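Long-range contacts in glycoside hydrolase family 81 (Clostridium thermocellum, PDB 6FOP), which probably hydrolyses beta-1,3-glucans such as laminarin, as a family 81 glucanase of the cellulosome: residues I67-P72 with N87-G92; I145-T150 with L163-N168; V170-F175 with I203-D208. All coordinates share one frame; numbering follows the deposited sequence.

All three contacts lie in the N-terminal beta-sandwich, apart from the helix-rich C-terminal domain. The chain reaches contact 1 first. It closes a loop of 14 residues between its segments, which lie on strands 66-70 and 89-93, neighbours in one sheet. Contact 2 follows and spans the sandwich. It joins the end of strand 143-147, in the same sheet as contact 1, to strand 162-167 of the facing sheet. Contact 3 comes last and pairs strands 170-175 and 200-206 in that facing sheet. The three loops run in series, with no nesting or crossing. They still touch in space: Asp88 meets Asn168 and Tyr172, and Val165 pairs with Tyr172 through the backbone.

Contact 1 of 3, residues I67-P72 with N87-G92; sequences IEVGKP and NDFTVG
Asn87 lies against Glu68 at the start of the segment. Its CB is 3.6 Å from Glu68 CD. The amide and the carboxylate are stacked, with planes 16° apart, while the two side chains cross at about a right angle. Polar partners of the Glu68 carboxylate lie outside the segments: His85 bonds OE1 and Lys63 makes a salt bridge to OE2.

Asp88 and Phe89 both face Val69, which makes a classic beta bulge. Val69 O accepts two bonds here, from Asp88 N at 2.8 Å and from Phe89 N at 3.2 Å. The Asp88 side chain points toward the other strand. Asp88 OD2 accepts a bond from Lys71 N at 3.0 Å, from above the carboxylate plane. Tyr172 OH shares OD2, and Lys86 and Asn168 hold OD1. This buried acid is therefore gripped from several directions.

Phe89 returns a bond to the strand: its O accepts Val69 N at 2.8 Å, nearly along the C=O axis. The ring carbon CG sits between the backbone N and the carbonyl carbon (chi1 55°). The ring then lies beside Val69 and points the same way. Val69 CB stands over one face, 4.0 Å from the centroid, as a CH-pi contact.

Thr90 is a non-hydrogen-bonded partner of Glu68. Its CA makes a CA-H...O contact with Ile67 O at 3.4 Å. Val91 pairs with Ile67 by two backbone hydrogen bonds, one each way. Val91 CG2 meets Val69 CG2 at 4.0 Å and also reaches the edge of the Phe89 ring.

This antiparallel pair is central in its sheet. Strand 59-63 flanks strand 66-70, and strand 143-147 flanks strand 89-93. The face bearing Ile67, Val69, Phe89 and Val91 packs on strands 133-139, 170-175 and 200-206 of the facing sheet.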
# COMPACT_ATOMS: atom_id res chain seq x y z
N ILE A 67 13.29 -22.76 -9.65
CA ILE A 67 12.34 -21.64 -9.65
C ILE A 67 11.23 -21.87 -10.66
O ILE A 67 11.46 -21.87 -11.88
CB ILE A 67 13.04 -20.29 -9.98
CG1 ILE A 67 14.31 -20.05 -9.16
CG2 ILE A 67 12.04 -19.15 -9.75
CD1 ILE A 67 15.61 -20.45 -9.83
N GLU A 68 10.00 -22.08 -10.16
CA GLU A 68 8.86 -22.16 -11.05
C GLU A 68 8.61 -20.79 -11.64
O GLU A 68 8.69 -19.80 -10.91
CB GLU A 68 7.57 -22.60 -10.35
CG GLU A 68 7.66 -23.97 -9.70
CD GLU A 68 6.32 -24.50 -9.23
OE1 GLU A 68 5.39 -23.71 -9.04
OE2 GLU A 68 6.22 -25.74 -9.01
N VAL A 69 8.26 -20.75 -12.91
CA VAL A 69 7.91 -19.56 -13.66
C VAL A 69 6.55 -19.79 -14.31
O VAL A 69 6.31 -20.85 -14.91
CB VAL A 69 8.93 -19.25 -14.76
CG1 VAL A 69 8.52 -18.04 -15.58
CG2 VAL A 69 10.33 -19.07 -14.19
N GLY A 70 5.67 -18.79 -14.23
CA GLY A 70 4.40 -18.90 -14.94
C GLY A 70 3.75 -17.56 -15.22
O GLY A 70 4.12 -16.53 -14.64
N LYS A 71 2.73 -17.61 -16.08
CA LYS A 71 1.84 -16.51 -16.31
C LYS A 71 0.47 -17.00 -15.92
O LYS A 71 -0.03 -17.94 -16.52
CB LYS A 71 1.81 -16.00 -17.75
CG LYS A 71 1.00 -14.69 -17.85
CD LYS A 71 1.02 -14.06 -19.20
CE LYS A 71 0.17 -12.82 -19.23
NZ LYS A 71 -1.27 -13.14 -19.26
N PRO A 72 -0.19 -16.38 -14.92
CA PRO A 72 -1.49 -16.91 -14.49
C PRO A 72 -2.56 -16.97 -15.56
O PRO A 72 -2.65 -16.07 -16.41
CB PRO A 72 -1.90 -15.93 -13.37
CG PRO A 72 -0.58 -15.46 -12.82
CD PRO A 72 0.31 -15.33 -14.02
N ASN A 87 2.91 -23.39 -12.54
CA ASN A 87 4.21 -23.75 -13.13
C ASN A 87 4.09 -23.96 -14.63
O ASN A 87 3.54 -24.99 -15.07
CB ASN A 87 4.70 -25.02 -12.43
CG ASN A 87 6.05 -25.51 -12.92
OD1 ASN A 87 6.99 -24.76 -13.05
ND2 ASN A 87 6.14 -26.81 -13.13
N ASP A 88 4.57 -23.00 -15.43
CA ASP A 88 4.70 -23.25 -16.87
C ASP A 88 6.02 -23.96 -17.11
O ASP A 88 6.08 -24.91 -17.90
CB ASP A 88 4.58 -21.94 -17.67
CG ASP A 88 3.18 -21.35 -17.66
OD1 ASP A 88 2.18 -22.11 -17.56
OD2 ASP A 88 3.06 -20.08 -17.76
N PHE A 89 7.09 -23.52 -16.46
CA PHE A 89 8.35 -24.28 -16.45
C PHE A 89 9.12 -23.96 -15.19
O PHE A 89 8.99 -22.85 -14.62
CB PHE A 89 9.22 -24.01 -17.70
CG PHE A 89 9.53 -22.58 -17.92
CD1 PHE A 89 10.68 -22.02 -17.35
CD2 PHE A 89 8.74 -21.80 -18.74
CE1 PHE A 89 11.00 -20.69 -17.58
CE2 PHE A 89 9.03 -20.47 -18.96
CZ PHE A 89 10.19 -19.92 -18.40
N THR A 90 9.95 -24.91 -14.76
CA THR A 90 10.83 -24.70 -13.64
C THR A 90 12.26 -24.51 -14.17
O THR A 90 12.76 -25.32 -14.96
CB THR A 90 10.74 -25.88 -12.64
OG1 THR A 90 9.43 -25.88 -12.04
CG2 THR A 90 11.75 -25.78 -11.59
N VAL A 91 12.90 -23.43 -13.73
CA VAL A 91 14.30 -23.17 -14.02
C VAL A 91 15.09 -23.91 -12.97
O VAL A 91 15.16 -23.49 -11.82
CB VAL A 91 14.62 -21.67 -14.00
CG1 VAL A 91 16.10 -21.40 -14.21
CG2 VAL A 91 13.81 -20.93 -15.05
N GLY A 92 15.68 -25.04 -13.40
CA GLY A 92 16.51 -25.88 -12.55
C GLY A 92 17.96 -25.87 -13.04
O GLY A 92 18.35 -25.03 -13.86

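Contact 2 of 3, residues I145-T150 with L163-N168; sequences IDFSGT and LGVTIN. With MG (magnesium ion), chain B.
Ile167 meets Phe147 from its first side-chain atom. Its CB is 4.2 Å from CD2 of the Phe147 ring. The CG2 branch, placed between the backbone N and the carbonyl carbon, touches that same ring atom. The other branch leads away from the ring. CG1 is anti to the backbone N (chi1 -168°), which sends it toward the turn at Ser148, and it passes 3.8 Å from Ser148 O. The tip, CD1, lies against backbone. It is 3.5 Å from Ser148 O and 3.7 Å from Thr150 O, and it also touches the carbonyl carbon of Gly149. Three consecutive residues, Ser148 to Thr150, thus border one side of the methyl. Ser148 is the centre of an inverse gamma turn, and of these three its carbonyl O lies closest to CD1.

The segments belong to opposite sheets of the N-terminal beta-sandwich. No hydrogen bond joins them, and the contact between the layers is by van der Waals packing, mostly apolar. Phe147 reaches across from the other side. Its ring meets Val165 obliquely, with Phe147 CE2 3.9 Å from Val165 CG2. Phe89 and Leu174 also pack on this ring. Asn168 lies beside Ser148, and its ND2 is hydrogen-bonded to Asp88 OD1.

The carbonyl of Phe147 also binds a metal. A magnesium ion is bound there by Asp146 OD1 at 2.3 Å and by Phe147 O at 2.4 Å. Gly188 also belongs to this metal site. Two waters also bind the metal. One of them donates a hydrogen bond to Gly149 O at 3.1 Å.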
# COMPACT_ATOMS: atom_id res chain seq x y z
N ILE A 145 15.75 -26.48 -18.01
CA ILE A 145 14.40 -25.91 -18.06
C ILE A 145 13.40 -27.04 -18.16
O ILE A 145 13.21 -27.66 -19.23
CB ILE A 145 14.24 -24.90 -19.22
CG1 ILE A 145 15.45 -23.93 -19.27
CG2 ILE A 145 12.91 -24.16 -19.09
CD1 ILE A 145 15.73 -23.14 -18.01
N ASP A 146 12.77 -27.34 -17.02
CA ASP A 146 11.85 -28.45 -16.87
C ASP A 146 10.43 -27.95 -17.07
O ASP A 146 9.82 -27.34 -16.18
CB ASP A 146 12.04 -29.05 -15.47
CG ASP A 146 11.14 -30.23 -15.19
OD1 ASP A 146 10.38 -30.66 -16.07
OD2 ASP A 146 11.20 -30.72 -14.03
N PHE A 147 9.91 -28.16 -18.28
CA PHE A 147 8.57 -27.68 -18.65
C PHE A 147 7.46 -28.54 -18.05
O PHE A 147 7.67 -29.73 -17.76
CB PHE A 147 8.41 -27.64 -20.18
CG PHE A 147 9.17 -26.53 -20.84
CD1 PHE A 147 10.51 -26.70 -21.17
CD2 PHE A 147 8.56 -25.30 -21.08
CE1 PHE A 147 11.23 -25.65 -21.76
CE2 PHE A 147 9.26 -24.25 -21.66
CZ PHE A 147 10.61 -24.43 -21.98
N SER A 148 6.31 -27.91 -17.83
CA SER A 148 5.09 -28.63 -17.47
C SER A 148 4.47 -29.22 -18.74
O SER A 148 3.54 -28.65 -19.32
CB SER A 148 4.12 -27.71 -16.75
OG SER A 148 2.93 -28.39 -16.47
N GLY A 149 4.98 -30.37 -19.14
CA GLY A 149 4.69 -30.94 -20.47
C GLY A 149 5.81 -30.61 -21.45
O GLY A 149 6.93 -30.33 -21.07
N THR A 150 5.50 -30.68 -22.74
CA THR A 150 6.50 -30.53 -23.80
C THR A 150 6.14 -29.21 -24.45
O THR A 150 5.02 -29.05 -24.86
CB THR A 150 6.36 -31.67 -24.85
OG1 THR A 150 6.59 -32.91 -24.19
CG2 THR A 150 7.36 -31.53 -25.96
N LEU A 163 15.36 -19.40 -27.96
CA LEU A 163 14.23 -20.21 -28.40
C LEU A 163 12.97 -19.45 -28.11
O LEU A 163 12.88 -18.74 -27.10
CB LEU A 163 14.16 -21.56 -27.67
CG LEU A 163 15.38 -22.47 -27.77
CD1 LEU A 163 15.15 -23.71 -26.91
CD2 LEU A 163 15.69 -22.88 -29.21
N GLY A 164 12.02 -19.56 -29.02
CA GLY A 164 10.65 -19.12 -28.77
C GLY A 164 9.81 -20.35 -28.53
O GLY A 164 9.78 -21.25 -29.38
N VAL A 165 9.17 -20.42 -27.36
CA VAL A 165 8.40 -21.58 -26.97
C VAL A 165 7.00 -21.19 -26.55
O VAL A 165 6.74 -20.04 -26.16
CB VAL A 165 9.10 -22.41 -25.86
CG1 VAL A 165 10.50 -22.83 -26.34
CG2 VAL A 165 9.19 -21.66 -24.54
N THR A 166 6.09 -22.15 -26.60
CA THR A 166 4.72 -21.97 -26.14
C THR A 166 4.40 -23.15 -25.25
O THR A 166 4.59 -24.29 -25.66
CB THR A 166 3.73 -21.89 -27.30
OG1 THR A 166 4.21 -20.95 -28.29
CG2 THR A 166 2.34 -21.44 -26.79
N ILE A 167 3.93 -22.87 -24.03
CA ILE A 167 3.53 -23.89 -23.07
C ILE A 167 2.28 -23.41 -22.36
O ILE A 167 2.24 -22.25 -21.95
CB ILE A 167 4.67 -24.23 -22.09
CG1 ILE A 167 4.36 -25.48 -21.27
CG2 ILE A 167 5.05 -23.07 -21.18
CD1 ILE A 167 4.52 -26.75 -22.05
N ASN A 168 1.27 -24.27 -22.19
CA ASN A 168 0.01 -23.85 -21.58
C ASN A 168 -0.61 -22.62 -22.25
O ASN A 168 -1.26 -21.80 -21.59
CB ASN A 168 0.21 -23.60 -20.06
CG ASN A 168 0.61 -24.87 -19.31
OD1 ASN A 168 0.19 -25.96 -19.68
ND2 ASN A 168 1.43 -24.73 -18.28
MG MG B . 9.20 -31.51 -17.82
O HOH W 1 7.53 -32.53 -19.02
O HOH W 2 10.83 -33.15 -18.11

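Contact 3 of 3, residues V170-F175 with I203-D208; sequences VNYGLF and IAVLPD
Tyr172 and Val205 form a non-hydrogen-bonded pair of two antiparallel strands, 170-175 and 200-206. These are neighbours in one sheet of the N-terminal beta-sandwich.

Three backbone hydrogen bonds hold the pair. Gly173 and Ala204 exchange two, with Gly173 N to Ala204 O at 2.9 Å and Ala204 N to Gly173 O at 3.0 Å. Leu206 N donates a nearly straight bond to Asn171 O at 2.8 Å, from above the carbonyl plane. A water adds a polar bridge at this end. It accepts from both N and ND2 of Asn171 and donates to Leu206 O. The amide oxygen of Asn171 goes to Thr166 in the next strand.

The apolar contacts fall on two faces. On the face of Tyr172, Leu174, Ile203 and Val205, the Tyr172 ring lies obliquely by Val205, with CE1 3.9 Å from Val205 CB. Leu174 CD2 touches Ile203 CG2 at 3.8 Å. This face looks toward the other sheet, where Phe89 meets Tyr172 edge-to-face.

The opposite face carries Ala204 and Leu206, and helix 211-220 lies over it. Phe175 CG is anti to the carbonyl carbon (chi1 -54°), which lays the ring back over its own strand, with Gly173 C above one face. Gly173 has no side chain, and the Phe175 ring takes that place. Ala204 CB comes to the ring edge, in its plane, 3.8 Å from Phe175 CE2. Leu206 reaches across to the same strand: its CD1 rests 3.4 Å from Tyr172 C and 3.5 Å from Gly173 N.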
# COMPACT_ATOMS: atom_id res chain seq x y z
N VAL A 170 0.97 -20.05 -23.33
CA VAL A 170 1.76 -18.86 -23.00
C VAL A 170 3.06 -18.91 -23.80
O VAL A 170 3.76 -19.94 -23.80
CB VAL A 170 2.08 -18.82 -21.48
CG1 VAL A 170 2.86 -17.57 -21.13
CG2 VAL A 170 0.81 -18.89 -20.65
N ASN A 171 3.34 -17.83 -24.51
CA ASN A 171 4.56 -17.69 -25.27
C ASN A 171 5.69 -17.15 -24.42
O ASN A 171 5.50 -16.19 -23.67
CB ASN A 171 4.32 -16.78 -26.48
CG ASN A 171 3.27 -17.34 -27.40
OD1 ASN A 171 3.48 -18.37 -28.02
ND2 ASN A 171 2.11 -16.69 -27.46
N TYR A 172 6.86 -17.80 -24.50
CA TYR A 172 8.06 -17.36 -23.82
C TYR A 172 9.24 -17.31 -24.76
O TYR A 172 9.35 -18.10 -25.70
CB TYR A 172 8.44 -18.29 -22.68
CG TYR A 172 7.53 -18.30 -21.49
CD1 TYR A 172 7.73 -17.41 -20.46
CD2 TYR A 172 6.49 -19.22 -21.40
CE1 TYR A 172 6.93 -17.46 -19.33
CE2 TYR A 172 5.65 -19.26 -20.29
CZ TYR A 172 5.88 -18.37 -19.26
OH TYR A 172 5.06 -18.39 -18.15
N GLY A 173 10.17 -16.41 -24.44
CA GLY A 173 11.50 -16.41 -25.01
C GLY A 173 12.47 -16.96 -23.98
O GLY A 173 12.37 -16.61 -22.80
N LEU A 174 13.40 -17.81 -24.44
CA LEU A 174 14.50 -18.33 -23.62
C LEU A 174 15.77 -17.80 -24.22
O LEU A 174 16.06 -18.08 -25.39
CB LEU A 174 14.50 -19.85 -23.59
CG LEU A 174 13.20 -20.56 -23.27
CD1 LEU A 174 13.41 -22.06 -23.38
CD2 LEU A 174 12.68 -20.19 -21.89
N PHE A 175 16.50 -16.98 -23.46
CA PHE A 175 17.62 -16.19 -24.00
C PHE A 175 18.93 -16.60 -23.38
O PHE A 175 19.19 -16.35 -22.20
CB PHE A 175 17.38 -14.70 -23.77
CG PHE A 175 16.06 -14.23 -24.31
CD1 PHE A 175 15.87 -14.05 -25.68
CD2 PHE A 175 14.99 -13.94 -23.45
CE1 PHE A 175 14.63 -13.63 -26.17
CE2 PHE A 175 13.75 -13.53 -23.94
CZ PHE A 175 13.57 -13.34 -25.31
N ILE A 203 14.68 -15.13 -19.36
CA ILE A 203 13.43 -15.56 -20.01
C ILE A 203 12.53 -14.33 -20.08
O ILE A 203 12.73 -13.37 -19.29
CB ILE A 203 12.75 -16.72 -19.28
CG1 ILE A 203 12.17 -16.31 -17.91
CG2 ILE A 203 13.73 -17.88 -19.11
CD1 ILE A 203 10.78 -15.70 -17.93
N ALA A 204 11.57 -14.34 -21.00
CA ALA A 204 10.49 -13.34 -21.00
C ALA A 204 9.22 -13.99 -21.34
O ALA A 204 9.17 -14.90 -22.18
CB ALA A 204 10.73 -12.20 -21.99
N VAL A 205 8.14 -13.51 -20.74
CA VAL A 205 6.81 -13.82 -21.23
C VAL A 205 6.48 -12.86 -22.38
O VAL A 205 6.68 -11.64 -22.27
CB VAL A 205 5.73 -13.79 -20.13
CG1 VAL A 205 5.63 -12.44 -19.42
CG2 VAL A 205 4.37 -14.19 -20.71
N LEU A 206 6.08 -13.43 -23.51
CA LEU A 206 5.87 -12.69 -24.75
C LEU A 206 4.39 -12.49 -24.97
O LEU A 206 3.59 -13.33 -24.59
CB LEU A 206 6.45 -13.48 -25.92
CG LEU A 206 7.93 -13.82 -25.79
CD1 LEU A 206 8.35 -14.79 -26.89
CD2 LEU A 206 8.80 -12.59 -25.80
N PRO A 207 4.02 -11.41 -25.67
CA PRO A 207 2.62 -11.14 -25.94
C PRO A 207 2.08 -11.89 -27.16
O PRO A 207 0.87 -11.86 -27.39
CB PRO A 207 2.60 -9.62 -26.19
CG PRO A 207 3.97 -9.32 -26.69
CD PRO A 207 4.89 -10.27 -25.99
N ASP A 208 2.95 -12.53 -27.93
CA ASP A 208 2.52 -13.25 -29.14
C ASP A 208 3.64 -14.21 -29.54
O ASP A 208 4.68 -14.21 -28.91
CB ASP A 208 2.15 -12.26 -30.28
CG ASP A 208 3.31 -11.42 -30.74
OD1 ASP A 208 4.27 -12.01 -31.26
OD2 ASP A 208 3.29 -10.17 -30.55
O HOH W 3 1.81 -15.32 -24.68